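PDB 6SCE: uncharacterized protein from Thermus thermophilus HB8, which acts as a DNA nuclease in type III CRISPR defence, activated by cyclic oligoadenylate, which it probably senses through its CARF domains. Local coordinates for residues G11-P16 and E44-K49; L19-V24 and K60-E65; R50-R55 and L148-E153. All blocks are in the same frame, centred on the assembly; numbering follows the deposited sequence.

Contacts 1 and 3 lie on successive turns of helix 44-59, with centres 8 Å apart; contact 2 sits 16 Å from the centre of each. Contact 1 touches the bound adenylates directly, whereas the nearest atoms of contacts 2 and 3 are about 5 and 7 Å from them. Helix 15-28 starts in contact 1, beside the nucleotides, and reaches contact 2. Segment 50-55 of contact 3 is joined to the nucleotide-binding loop of contact 1 by a probable hydrogen bond from R50 NH2 to G11 O (2.8 Å) and by F53 packing on P14. F54 of contact 3 stacks on Y64 of contact 2, which links contacts 2 and 3.

Contact 1: residues G11-P16 and E44-K49; sequences GNDPAP and EEYGKK. With nucleotides of chain B.
N12 lies over one face of the Y46 ring, its CB 3.4 Å from the ring centroid and only 6° off the normal, a CH-pi contact. Its amide continues the stack, turned just 11° from the ring plane. With CG beside its own backbone N, the N12 side chain sits between Y46 and nucleotide A1 of chain B: ND2 donates to adenine N3 of A1 (3.0 Å), while OD1 takes the backbone N-H of W42, which fixes the amide flip. The loop backbone binds as well, N12 N to O2' of A1 (2.9 Å) and D13 N to the phosphate oxygen OP1 of A2 of chain B (2.8 Å).

D13 stands at the edge of the Y46 ring, its carboxylate steeply inclined to it. CG anti to the backbone N (chi1 -150°) brings OD1 back to cap helix 15-28, where its anti lone pair takes A15 N (3.0 Å); Y147 OH is a second partner of OD1. OD2 accepts a hydrogen bond from each of two waters, one 2.6 Å away that also bonds Y46 OH, the other bonded to K49 NZ. That ammonium also donates to R218 O and lies in a cation-pi contact with Y147. Farther along the helix, P14 crosses K49 at about a right angle, P14 CG lying 3.8 Å from K49 O.

A leucine in place of Y46 would probably deprive the N12 amide of its flat backing and the first water of its phenolic partner.

The chemistry is that of a CARF-type nucleotide site: backbone N-H groups meet ribose and phosphate, a stacked amide meets adenine, and water relays D13 to helix 44-59, with the K49 charge probably steadying the carboxylate.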
loop_
_atom_site.group_PDB
_atom_site.type_symbol
_atom_site.label_atom_id
_atom_site.label_comp_id
_atom_site.label_asym_id
_atom_site.label_seq_id
_atom_site.Cartn_x
_atom_site.Cartn_y
_atom_site.Cartn_z
ATOM N N GLY A 11 -2.402 10.841 11.918
ATOM C CA GLY A 11 -3.033 9.768 11.151
ATOM C C GLY A 11 -3.126 8.490 11.948
ATOM O O GLY A 11 -3.232 8.509 13.180
ATOM N N ASN A 12 -3.103 7.358 11.256
ATOM C CA ASN A 12 -3.261 6.095 11.911
ATOM C C ASN A 12 -2.194 5.803 12.954
ATOM O O ASN A 12 -2.494 5.273 14.027
ATOM C CB ASN A 12 -3.266 4.934 10.896
ATOM C CG ASN A 12 -4.548 4.874 10.105
ATOM O OD1 ASN A 12 -5.597 5.338 10.575
ATOM N ND2 ASN A 12 -4.458 4.384 8.876
ATOM N N ASP A 13 -0.944 6.039 12.608
ATOM C CA ASP A 13 0.136 5.618 13.469
ATOM C C ASP A 13 0.592 6.709 14.463
ATOM O O ASP A 13 0.982 7.782 14.055
ATOM C CB ASP A 13 1.338 5.134 12.669
ATOM C CG ASP A 13 2.101 4.091 13.431
ATOM O OD1 ASP A 13 2.729 4.455 14.442
ATOM O OD2 ASP A 13 2.012 2.904 13.038
ATOM N N PRO A 14 0.544 6.420 15.762
ATOM C CA PRO A 14 0.933 7.444 16.738
ATOM C C PRO A 14 2.436 7.628 16.857
ATOM O O PRO A 14 2.893 8.624 17.432
ATOM C CB PRO A 14 0.359 6.897 18.052
ATOM C CG PRO A 14 0.375 5.433 17.869
ATOM C CD PRO A 14 0.006 5.226 16.424
ATOM N N ALA A 15 3.208 6.689 16.333
ATOM C CA ALA A 15 4.664 6.756 16.562
ATOM C C ALA A 15 5.364 8.014 16.018
ATOM O O ALA A 15 6.190 8.610 16.714
ATOM C CB ALA A 15 5.346 5.517 16.056
ATOM N N PRO A 16 5.056 8.443 14.781
ATOM C CA PRO A 16 5.724 9.676 14.335
ATOM C C PRO A 16 5.254 10.913 15.082
ATOM O O PRO A 16 6.014 11.846 15.228
ATOM C CB PRO A 16 5.364 9.783 12.849
ATOM C CG PRO A 16 4.171 8.895 12.681
ATOM C CD PRO A 16 4.339 7.773 13.679
ATOM N N GLU A 44 -10.153 -0.409 14.111
ATOM C CA GLU A 44 -10.218 -0.427 15.571
ATOM C C GLU A 44 -8.869 -0.544 16.237
ATOM O O GLU A 44 -8.659 0.009 17.326
ATOM C CB GLU A 44 -11.111 -1.610 16.049
ATOM N N GLU A 45 -7.969 -1.312 15.640
ATOM C CA GLU A 45 -6.626 -1.433 16.187
ATOM C C GLU A 45 -5.876 -0.089 16.209
ATOM O O GLU A 45 -5.233 0.254 17.199
ATOM C CB GLU A 45 -5.845 -2.534 15.457
ATOM C CG GLU A 45 -6.400 -3.896 15.865
ATOM C CD GLU A 45 -5.759 -5.062 15.158
ATOM O OE1 GLU A 45 -5.357 -4.897 13.995
ATOM O OE2 GLU A 45 -5.697 -6.154 15.773
ATOM N N TYR A 46 -5.939 0.657 15.114
ATOM C CA TYR A 46 -5.358 1.999 15.122
ATOM C C TYR A 46 -6.061 2.906 16.132
ATOM O O TYR A 46 -5.432 3.710 16.788
ATOM C CB TYR A 46 -5.355 2.593 13.743
ATOM C CG TYR A 46 -4.229 2.111 12.879
ATOM C CD1 TYR A 46 -2.916 2.277 13.268
ATOM C CD2 TYR A 46 -4.474 1.541 11.642
ATOM C CE1 TYR A 46 -1.859 1.867 12.464
ATOM C CE2 TYR A 46 -3.428 1.122 10.830
ATOM C CZ TYR A 46 -2.128 1.288 11.239
ATOM O OH TYR A 46 -1.079 0.875 10.411
ATOM N N GLY A 47 -7.366 2.741 16.276
ATOM C CA GLY A 47 -8.104 3.473 17.287
ATOM C C GLY A 47 -7.536 3.210 18.673
ATOM O O GLY A 47 -7.363 4.135 19.475
ATOM N N LYS A 48 -7.264 1.948 18.955
ATOM C CA LYS A 48 -6.676 1.550 20.234
ATOM C C LYS A 48 -5.255 2.076 20.428
ATOM O O LYS A 48 -4.881 2.483 21.522
ATOM C CB LYS A 48 -6.719 0.026 20.382
ATOM C CG LYS A 48 -8.123 -0.512 20.656
ATOM C CD LYS A 48 -8.179 -2.021 20.460
ATOM C CE LYS A 48 -9.496 -2.589 20.982
ATOM N NZ LYS A 48 -9.545 -4.065 20.786
ATOM N N LYS A 49 -4.464 2.083 19.365
ATOM C CA LYS A 49 -3.116 2.628 19.434
ATOM C C LYS A 49 -3.130 4.127 19.697
ATOM O O LYS A 49 -2.274 4.640 20.441
ATOM C CB LYS A 49 -2.353 2.306 18.146
ATOM C CG LYS A 49 -2.078 0.815 17.953
ATOM C CD LYS A 49 -1.350 0.540 16.639
ATOM C CE LYS A 49 -1.021 -0.934 16.458
ATOM N NZ LYS A 49 -0.498 -1.213 15.087
ATOM P P A B 2 0.136 8.046 9.434
ATOM O OP1 A B 2 -0.269 6.702 9.949
ATOM O OP2 A B 2 0.085 9.280 10.296
ATOM O "O5'" A B 2 1.641 7.903 8.896
ATOM C "C5'" A B 2 2.369 9.108 8.563
ATOM C "C4'" A B 2 3.768 8.742 8.135
ATOM O "O4'" A B 2 4.473 8.197 9.283
ATOM C "C3'" A B 2 3.878 7.705 7.025
ATOM O "O3'" A B 2 4.906 8.047 6.097
ATOM C "C2'" A B 2 4.278 6.436 7.775
ATOM O "O2'" A B 2 5.048 5.561 6.980
ATOM C "C1'" A B 2 5.123 7.013 8.902
ATOM N N9 A B 2 5.286 6.144 10.052
ATOM C C8 A B 2 4.496 5.078 10.419
ATOM N N7 A B 2 4.953 4.458 11.477
ATOM C C5 A B 2 6.116 5.135 11.814
ATOM C C6 A B 2 7.065 4.945 12.838
ATOM N N6 A B 2 7.033 3.930 13.699
ATOM N N1 A B 2 8.083 5.836 12.910
ATOM C C2 A B 2 8.160 6.791 11.974
ATOM N N3 A B 2 7.337 7.059 10.959
ATOM C C4 A B 2 6.328 6.176 10.935
ATOM P P A B 1 -0.596 9.223 2.260
ATOM O OP1 A B 1 -0.781 10.601 1.702
ATOM O OP2 A B 1 0.772 8.593 2.097
ATOM O "O5'" A B 1 -1.001 9.302 3.802
ATOM C "C5'" A B 1 -0.501 8.368 4.754
ATOM C "C4'" A B 1 -1.516 8.240 5.864
ATOM O "O4'" A B 1 -2.664 7.494 5.380
ATOM C "C3'" A B 1 -0.984 7.497 7.094
ATOM O "O3'" A B 1 -0.622 8.473 8.078
ATOM C "C2'" A B 1 -2.171 6.607 7.494
ATOM O "O2'" A B 1 -3.049 7.283 8.369
ATOM C "C1'" A B 1 -2.842 6.330 6.155
ATOM N N9 A B 1 -2.285 5.197 5.413
ATOM C C8 A B 1 -1.955 5.186 4.087
ATOM N N7 A B 1 -1.492 4.024 3.701
ATOM C C5 A B 1 -1.542 3.226 4.832
ATOM C C6 A B 1 -1.183 1.884 5.062
ATOM N N6 A B 1 -0.674 1.093 4.121
ATOM N N1 A B 1 -1.363 1.392 6.312
ATOM C C2 A B 1 -1.863 2.212 7.249
ATOM N N3 A B 1 -2.220 3.492 7.147
ATOM C C4 A B 1 -2.030 3.945 5.897
HETATM O O HOH W 1 1.126 2.378 10.660
HETATM O O HOH W 2 1.431 0.626 14.374
#

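Contact 2: residues L19-V24 and K60-E65; sequences LGLKVV and KGVLYE
The side chains of L21 and K60 run antiparallel alongside each other where two successive crossover units of a Rossmann-like CARF domain meet. L21 is on helix 15-28, which links strand 5-10 to strand 33-38; K60 and V62 belong to the turn through which the next helix, 44-59, passes into edge strand 64-67. The turn is a Schellman motif, with G61 at positive phi (72°) and two bonds back into the last helical turn.

L21 sends its side chain out with CG anti to the backbone N (chi1 -178°), which carries CD2 across to the turn although the nearest CA atoms, those of L21 and V62, are still 9.9 Å apart. K60 also starts toward the helix, then bends twice near its end, at chi3 and chi4, so that its aliphatic CE rather than its ammonium rests on the leucine. NZ goes on to a salt bridge with E25, one turn further along helix 15-28. The lysine thus lays its CE methylene on L21 CD2 while its charge is paired with E25.

V62, two residues on, also points toward L21. Around this pair V31, Y6 and L57 also touch L21, and A34 of strand 33-38 supports V62.

The two close side-chain contacts are carbon to carbon and share one methyl group: L21 CD2 lies 3.8 Å from K60 CE and 4.4 Å from V62 CG2.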
loop_
_atom_site.group_PDB
_atom_site.type_symbol
_atom_site.label_atom_id
_atom_site.label_comp_id
_atom_site.label_asym_id
_atom_site.label_seq_id
_atom_site.Cartn_x
_atom_site.Cartn_y
_atom_site.Cartn_z
ATOM N N LEU A 19 7.245 10.668 18.330
ATOM C CA LEU A 19 8.595 11.043 18.035
ATOM C C LEU A 19 8.764 12.560 17.903
ATOM O O LEU A 19 9.731 13.135 18.451
ATOM C CB LEU A 19 9.078 10.319 16.772
ATOM C CG LEU A 19 10.488 10.615 16.310
ATOM C CD1 LEU A 19 11.507 10.271 17.391
ATOM C CD2 LEU A 19 10.781 9.846 15.021
ATOM N N GLY A 20 7.828 13.233 17.205
ATOM C CA GLY A 20 7.910 14.678 17.037
ATOM C C GLY A 20 7.804 15.409 18.364
ATOM O O GLY A 20 8.538 16.382 18.591
ATOM N N LEU A 21 6.967 14.905 19.270
ATOM C CA LEU A 21 6.876 15.458 20.622
ATOM C C LEU A 21 8.222 15.326 21.365
ATOM O O LEU A 21 8.686 16.294 21.979
ATOM C CB LEU A 21 5.744 14.820 21.414
ATOM C CG LEU A 21 5.539 15.375 22.822
ATOM C CD1 LEU A 21 5.327 16.889 22.880
ATOM C CD2 LEU A 21 4.401 14.653 23.521
ATOM N N LYS A 22 8.878 14.168 21.246
ATOM C CA LYS A 22 10.190 13.966 21.899
ATOM C C LYS A 22 11.195 14.961 21.342
ATOM O O LYS A 22 12.015 15.485 22.089
ATOM C CB LYS A 22 10.681 12.516 21.744
ATOM C CG LYS A 22 9.788 11.510 22.448
ATOM C CD LYS A 22 10.339 10.093 22.302
ATOM C CE LYS A 22 11.516 9.831 23.239
ATOM N NZ LYS A 22 12.244 8.585 22.858
ATOM N N VAL A 23 11.130 15.238 20.042
ATOM C CA VAL A 23 12.017 16.207 19.420
ATOM C C VAL A 23 11.798 17.604 20.010
ATOM O O VAL A 23 12.769 18.292 20.416
ATOM C CB VAL A 23 11.814 16.250 17.897
ATOM C CG1 VAL A 23 12.545 17.418 17.244
ATOM C CG2 VAL A 23 12.198 14.936 17.259
ATOM N N VAL A 24 10.541 18.016 20.094
ATOM C CA VAL A 24 10.217 19.333 20.645
ATOM C C VAL A 24 10.680 19.446 22.107
ATOM O O VAL A 24 11.323 20.436 22.510
ATOM C CB VAL A 24 8.710 19.608 20.561
ATOM C CG1 VAL A 24 8.385 20.963 21.186
ATOM C CG2 VAL A 24 8.273 19.623 19.103
ATOM N N LYS A 60 2.715 11.783 30.596
ATOM C CA LYS A 60 3.761 12.732 30.397
ATOM C C LYS A 60 3.395 14.130 30.933
ATOM O O LYS A 60 4.217 15.043 30.861
ATOM C CB LYS A 60 4.133 12.820 28.913
ATOM C CG LYS A 60 4.910 11.600 28.420
ATOM C CD LYS A 60 5.175 11.639 26.918
ATOM C CE LYS A 60 5.929 12.873 26.493
ATOM N NZ LYS A 60 7.251 13.045 27.158
ATOM N N GLY A 61 2.181 14.293 31.436
ATOM C CA GLY A 61 1.706 15.593 31.894
ATOM C C GLY A 61 1.432 16.560 30.758
ATOM O O GLY A 61 1.447 17.777 30.956
ATOM N N VAL A 62 1.188 16.028 29.559
ATOM C CA VAL A 62 0.958 16.875 28.391
ATOM C C VAL A 62 -0.528 16.960 28.138
ATOM O O VAL A 62 -1.190 15.955 27.804
ATOM C CB VAL A 62 1.704 16.356 27.146
ATOM C CG1 VAL A 62 1.423 17.214 25.915
ATOM C CG2 VAL A 62 3.196 16.341 27.412
ATOM N N LEU A 63 -1.077 18.157 28.327
ATOM C CA LEU A 63 -2.469 18.405 27.977
ATOM C C LEU A 63 -2.611 18.364 26.441
ATOM O O LEU A 63 -1.757 18.875 25.764
ATOM C CB LEU A 63 -2.885 19.780 28.479
ATOM C CG LEU A 63 -2.856 19.950 30.009
ATOM C CD1 LEU A 63 -3.078 21.412 30.383
ATOM C CD2 LEU A 63 -3.917 19.041 30.621
ATOM N N TYR A 64 -3.665 17.770 25.920
ATOM C CA TYR A 64 -3.841 17.712 24.471
ATOM C C TYR A 64 -5.300 17.954 24.100
ATOM O O TYR A 64 -6.205 17.797 24.913
ATOM C CB TYR A 64 -3.359 16.350 23.902
ATOM C CG TYR A 64 -4.197 15.182 24.384
ATOM C CD1 TYR A 64 -3.900 14.550 25.567
ATOM C CD2 TYR A 64 -5.319 14.756 23.681
ATOM C CE1 TYR A 64 -4.684 13.535 26.042
ATOM C CE2 TYR A 64 -6.116 13.732 24.161
ATOM C CZ TYR A 64 -5.780 13.132 25.329
ATOM O OH TYR A 64 -6.521 12.125 25.824
ATOM N N GLU A 65 -5.512 18.302 22.846
ATOM C CA GLU A 65 -6.844 18.357 22.276
ATOM C C GLU A 65 -6.773 17.918 20.831
ATOM O O GLU A 65 -5.689 17.917 20.264
ATOM C CB GLU A 65 -7.411 19.765 22.367
ATOM C CG GLU A 65 -6.568 20.822 21.707
ATOM C CD GLU A 65 -7.037 22.220 22.073
ATOM O OE1 GLU A 65 -8.152 22.600 21.640
ATOM O OE2 GLU A 65 -6.311 22.921 22.803
#

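Contact 3: residues R50-R55 and L148-E153; sequences RQAFFR and LEPLGE
A52 turns its methyl onto the pyrrolidine ring of P150, with A52 CB 3.7 Å from P150 CG. P150 CB and P150 CD follow, each 4.0 Å from A52 CB, so the methyl meets one flank of the ring rather than a single corner. The CA atoms of A52 and P150 come within 6.2 Å of each other, a close approach of loop to helix 44-59 that is consistent with the small alanine side chain.

One turn further along the helix, R55 reaches across to E149. CG anti to the backbone N (chi1 178°) and a chain extended to NE hold the guanidinium out beside the loop, while E149 folds at chi2 (-74°) and crosses it at about a right angle. R55 NH2 and E149 OE2 make a long salt bridge of 3.8 Å; the carboxylate oxygen lies near the guanidinium plane, at its edge, but the two planes are 71° apart. R55 also has a weak, long ion pair with E59 on its own helix.

The loop is set by the end of helix 140-148. G152, at positive phi, closes a Schellman motif in which E153 N bonds to L148 O (3.0 Å) and G152 N to E149 O (3.0 Å). E153 is salt-bridged to R176 and R218, and P150 packs on K48 and K49 as well.

The proline-alanine packing is close and partly buried, whereas the ion pair is long, steeply turned and exposed; it probably adds only modest electrostatic attraction, so the packing of P150 on A52, more than charge, appears to dominate where the loop after helix 140-148 meets helix 44-59.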
loop_
_atom_site.group_PDB
_atom_site.type_symbol
_atom_site.label_atom_id
_atom_site.label_comp_id
_atom_site.label_asym_id
_atom_site.label_seq_id
_atom_site.Cartn_x
_atom_site.Cartn_y
_atom_site.Cartn_z
ATOM N N ARG A 50 -4.116 4.824 19.114
ATOM C CA ARG A 50 -4.262 6.219 19.346
ATOM C C ARG A 50 -4.638 6.488 20.811
ATOM O O ARG A 50 -4.112 7.428 21.406
ATOM C CB ARG A 50 -5.291 6.848 18.396
ATOM C CG ARG A 50 -5.426 8.343 18.574
ATOM C CD ARG A 50 -6.379 8.945 17.562
ATOM N NE ARG A 50 -5.856 8.825 16.203
ATOM C CZ ARG A 50 -6.506 9.180 15.102
ATOM N NH1 ARG A 50 -7.744 9.658 15.161
ATOM N NH2 ARG A 50 -5.933 9.002 13.931
ATOM N N GLN A 51 -5.534 5.682 21.382
ATOM C CA GLN A 51 -5.871 5.841 22.803
ATOM C C GLN A 51 -4.673 5.544 23.685
ATOM O O GLN A 51 -4.498 6.205 24.695
ATOM C CB GLN A 51 -7.112 5.020 23.213
ATOM C CG GLN A 51 -8.383 5.533 22.547
ATOM C CD GLN A 51 -8.587 7.044 22.722
ATOM O OE1 GLN A 51 -8.465 7.567 23.831
ATOM N NE2 GLN A 51 -8.863 7.753 21.621
ATOM N N ALA A 52 -3.835 4.589 23.292
ATOM C CA ALA A 52 -2.599 4.317 24.021
ATOM C C ALA A 52 -1.636 5.517 23.973
ATOM O O ALA A 52 -0.971 5.853 24.950
ATOM C CB ALA A 52 -1.948 3.068 23.488
ATOM N N PHE A 53 -1.590 6.194 22.836
ATOM C CA PHE A 53 -0.788 7.369 22.688
ATOM C C PHE A 53 -1.310 8.484 23.617
ATOM O O PHE A 53 -0.529 9.137 24.321
ATOM C CB PHE A 53 -0.812 7.815 21.226
ATOM C CG PHE A 53 -0.137 9.129 20.952
ATOM C CD1 PHE A 53 1.141 9.390 21.404
ATOM C CD2 PHE A 53 -0.781 10.099 20.189
ATOM C CE1 PHE A 53 1.758 10.603 21.142
ATOM C CE2 PHE A 53 -0.143 11.278 19.874
ATOM C CZ PHE A 53 1.128 11.541 20.357
ATOM N N PHE A 54 -2.612 8.675 23.640
ATOM C CA PHE A 54 -3.209 9.684 24.507
ATOM C C PHE A 54 -2.999 9.384 26.005
ATOM O O PHE A 54 -2.743 10.296 26.780
ATOM C CB PHE A 54 -4.697 9.875 24.206
ATOM C CG PHE A 54 -4.979 10.509 22.864
ATOM C CD1 PHE A 54 -4.001 11.224 22.183
ATOM C CD2 PHE A 54 -6.244 10.402 22.284
ATOM C CE1 PHE A 54 -4.265 11.814 20.951
ATOM C CE2 PHE A 54 -6.493 10.995 21.057
ATOM C CZ PHE A 54 -5.504 11.699 20.403
ATOM N N ARG A 55 -3.004 8.114 26.360
ATOM C CA ARG A 55 -2.625 7.678 27.708
ATOM C C ARG A 55 -1.184 8.038 28.051
ATOM O O ARG A 55 -0.901 8.513 29.145
ATOM C CB ARG A 55 -2.874 6.161 27.855
ATOM C CG ARG A 55 -2.479 5.564 29.186
ATOM C CD ARG A 55 -2.619 4.044 29.155
ATOM N NE ARG A 55 -2.055 3.408 30.351
ATOM C CZ ARG A 55 -2.105 2.102 30.616
ATOM N NH1 ARG A 55 -1.566 1.639 31.735
ATOM N NH2 ARG A 55 -2.679 1.255 29.764
ATOM N N LEU A 148 1.903 -2.701 21.298
ATOM C CA LEU A 148 1.645 -4.052 21.786
ATOM C C LEU A 148 0.582 -4.080 22.881
ATOM O O LEU A 148 -0.392 -4.840 22.807
ATOM C CB LEU A 148 2.927 -4.698 22.254
ATOM C CG LEU A 148 4.019 -4.759 21.202
ATOM C CD1 LEU A 148 5.209 -5.500 21.767
ATOM C CD2 LEU A 148 3.545 -5.398 19.902
ATOM N N GLU A 149 0.730 -3.217 23.869
ATOM C CA GLU A 149 -0.245 -3.149 24.945
ATOM C C GLU A 149 -1.673 -2.933 24.427
ATOM O O GLU A 149 -2.582 -3.684 24.799
ATOM C CB GLU A 149 0.163 -2.079 25.973
ATOM C CG GLU A 149 -0.762 -1.982 27.177
ATOM C CD GLU A 149 -2.104 -1.313 26.867
ATOM O OE1 GLU A 149 -2.138 -0.319 26.090
ATOM O OE2 GLU A 149 -3.141 -1.765 27.422
ATOM N N PRO A 150 -1.903 -1.916 23.575
ATOM C CA PRO A 150 -3.299 -1.769 23.130
ATOM C C PRO A 150 -3.846 -2.920 22.285
ATOM O O PRO A 150 -5.044 -3.048 22.173
ATOM C CB PRO A 150 -3.272 -0.482 22.287
ATOM C CG PRO A 150 -1.863 -0.302 21.909
ATOM C CD PRO A 150 -1.075 -0.802 23.093
ATOM N N LEU A 151 -2.980 -3.711 21.649
ATOM C CA LEU A 151 -3.428 -4.863 20.881
ATOM C C LEU A 151 -3.573 -6.131 21.768
ATOM O O LEU A 151 -3.865 -7.198 21.256
ATOM C CB LEU A 151 -2.442 -5.170 19.754
ATOM C CG LEU A 151 -2.360 -4.214 18.557
ATOM C CD1 LEU A 151 -1.149 -4.532 17.695
ATOM C CD2 LEU A 151 -3.621 -4.260 17.725
ATOM N N GLY A 152 -3.316 -6.013 23.064
ATOM C CA GLY A 152 -3.423 -7.134 23.993
ATOM C C GLY A 152 -2.303 -8.155 23.839
ATOM O O GLY A 152 -2.480 -9.333 24.162
ATOM N N GLU A 153 -1.147 -7.724 23.347
ATOM C CA GLU A 153 -0.042 -8.638 23.105
ATOM C C GLU A 153 0.889 -8.571 24.291
ATOM O O GLU A 153 1.525 -7.526 24.534
ATOM C CB GLU A 153 0.746 -8.262 21.838
ATOM C CG GLU A 153 -0.042 -8.357 20.543
ATOM C CD GLU A 153 -0.355 -9.785 20.104
ATOM O OE1 GLU A 153 0.242 -10.754 20.620
ATOM O OE2 GLU A 153 -1.233 -9.935 19.241
#